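Local coordinates for EGF family domain-containing protein (Toxoplasma gondii, PDB 4Z80) that binds a peptide of its partner RON2L1 and probably helps form the moving junction through which the parasite invades host cells, at residues Gly356-Gly361 against Val433-Ile438. Numbering follows the deposited sequence.
Sequences GVVSKG and VPECLI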
loop_
_atom_site.group_PDB
_atom_site.type_symbol
_atom_site.label_atom_id
_atom_site.label_comp_id
_atom_site.label_asym_id
_atom_site.label_seq_id
_atom_site.Cartn_x
_atom_site.Cartn_y
_atom_site.Cartn_z
ATOM N N GLY A 356 24.026 0.221 17.731
ATOM C CA GLY A 356 25.362 0.765 17.899
ATOM C C GLY A 356 26.117 0.979 16.604
ATOM O O GLY A 356 25.607 0.725 15.508
ATOM N N VAL A 357 27.347 1.468 16.745
ATOM C CA VAL A 357 28.287 1.583 15.631
ATOM C C VAL A 357 29.580 0.884 16.050
ATOM O O VAL A 357 29.840 0.722 17.235
ATOM C CB VAL A 357 28.558 3.055 15.242
ATOM C CG1 VAL A 357 27.279 3.707 14.711
ATOM C CG2 VAL A 357 29.126 3.836 16.423
ATOM N N VAL A 358 30.378 0.452 15.083
ATOM C CA VAL A 358 31.562 -0.331 15.401
ATOM C C VAL A 358 32.598 0.556 16.084
ATOM O O VAL A 358 32.772 1.722 15.723
ATOM C CB VAL A 358 32.160 -0.990 14.142
ATOM C CG1 VAL A 358 33.480 -1.684 14.461
ATOM C CG2 VAL A 358 31.179 -2.005 13.561
ATOM N N SER A 359 33.249 -0.007 17.092
ATOM C CA SER A 359 34.313 0.678 17.811
ATOM C C SER A 359 35.529 -0.237 17.902
ATOM O O SER A 359 35.420 -1.376 18.349
ATOM C CB SER A 359 33.839 1.089 19.202
ATOM O OG SER A 359 34.858 1.776 19.909
ATOM N N LYS A 360 36.674 0.262 17.447
ATOM C CA LYS A 360 37.935 -0.478 17.511
ATOM C C LYS A 360 37.839 -1.865 16.882
ATOM O O LYS A 360 38.327 -2.847 17.443
ATOM C CB LYS A 360 38.402 -0.597 18.961
ATOM C CG LYS A 360 38.632 0.743 19.645
ATOM C CD LYS A 360 38.520 0.622 21.152
ATOM C CE LYS A 360 38.454 1.989 21.817
ATOM N NZ LYS A 360 39.761 2.693 21.761
ATOM N N GLY A 361 37.195 -1.938 15.723
ATOM C CA GLY A 361 37.204 -3.141 14.912
ATOM C C GLY A 361 36.249 -4.248 15.318
ATOM O O GLY A 361 35.480 -4.729 14.485
ATOM N N VAL A 433 23.000 5.979 11.154
ATOM C CA VAL A 433 22.871 4.652 10.556
ATOM C C VAL A 433 23.626 3.632 11.410
ATOM O O VAL A 433 24.822 3.796 11.652
ATOM C CB VAL A 433 23.410 4.642 9.119
ATOM C CG1 VAL A 433 23.453 3.226 8.541
ATOM C CG2 VAL A 433 22.561 5.536 8.243
ATOM N N PRO A 434 22.940 2.563 11.856
ATOM C CA PRO A 434 23.607 1.592 12.733
ATOM C C PRO A 434 24.515 0.605 11.994
ATOM O O PRO A 434 24.270 0.284 10.830
ATOM C CB PRO A 434 22.436 0.858 13.381
ATOM C CG PRO A 434 21.366 0.885 12.345
ATOM C CD PRO A 434 21.512 2.239 11.663
ATOM N N GLU A 435 25.541 0.121 12.690
ATOM C CA GLU A 435 26.525 -0.788 12.098
ATOM C C GLU A 435 26.632 -2.097 12.870
ATOM O O GLU A 435 27.244 -3.047 12.397
ATOM C CB GLU A 435 27.903 -0.134 12.050
ATOM C CG GLU A 435 27.938 1.183 11.308
ATOM C CD GLU A 435 29.215 1.963 11.574
ATOM O OE1 GLU A 435 30.077 1.476 12.339
ATOM O OE2 GLU A 435 29.348 3.080 11.030
ATOM N N CYS A 436 26.081 -2.122 14.076
ATOM C CA CYS A 436 26.144 -3.298 14.928
ATOM C C CYS A 436 25.115 -3.213 16.040
ATOM O O CYS A 436 24.440 -2.197 16.203
ATOM C CB CYS A 436 27.547 -3.468 15.528
ATOM S SG CYS A 436 28.184 -2.004 16.435
ATOM N N LEU A 437 24.995 -4.299 16.794
ATOM C CA LEU A 437 24.073 -4.381 17.914
ATOM C C LEU A 437 24.794 -4.878 19.159
ATOM O O LEU A 437 25.727 -5.680 19.074
ATOM C CB LEU A 437 22.900 -5.307 17.577
ATOM C CG LEU A 437 22.014 -4.847 16.422
ATOM C CD1 LEU A 437 21.136 -5.992 15.939
ATOM C CD2 LEU A 437 21.164 -3.663 16.846
ATOM N N ILE A 438 24.359 -4.384 20.312
ATOM C CA ILE A 438 24.876 -4.810 21.605
ATOM C C ILE A 438 23.787 -5.579 22.325
ATOM O O ILE A 438 22.668 -5.095 22.432
ATOM C CB ILE A 438 25.296 -3.608 22.482
ATOM C CG1 ILE A 438 26.361 -2.768 21.782
ATOM C CG2 ILE A 438 25.789 -4.068 23.852
ATOM C CD1 ILE A 438 26.548 -1.395 22.412
HETATM O O HOH W 1 32.242 2.850 13.403
#
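The carboxylate of Glu435 carries Val357 over one face, with Val357 CG1 lying 4.1 Å from Glu435 CD almost straight above it. Glu435 OE1 accepts a nearly straight 2.9 Å bond from Val358 N on its anti side, tilted 32° out of the carboxylate plane, and a water joins the same oxygen to Val358 O. Glutamate suits this place because its chain, extended beyond CG, is long enough to bring an acceptor to Val358 N, two residues on from Gly356. The peptide group after Val357 is the second flat group: Cys436 SG sits over one face, 3.2 Å from Val357 C, while OE1 comes in at the N-H edge. With chi1 at 54°, SG lies between the backbone N and carbonyl carbon of Cys436, turned over this peptide.

Gly356 is opposite both Glu435 and Cys436, a classic beta bulge. Gly356 O takes a straight, in-plane bond from Glu435 N (2.9 Å). A second reaches Gly356 O from Cys436 N, above the carbonyl plane at 3.2 Å; Gly356 N returns a bond to Cys436 O. Glycine fits, having no side chain on the face where Cys436 SG and Ile438 CD1 lie nearby.

Strand 353-359 is the middle of a three-stranded antiparallel sheet, between 363-366 and 436-440. The Cys436-Cys364 disulfide ties those outer strands together across it, while Pro434 packs against Trp355 and Trp405, the latter on strand 405-410 of the adjoining sheet.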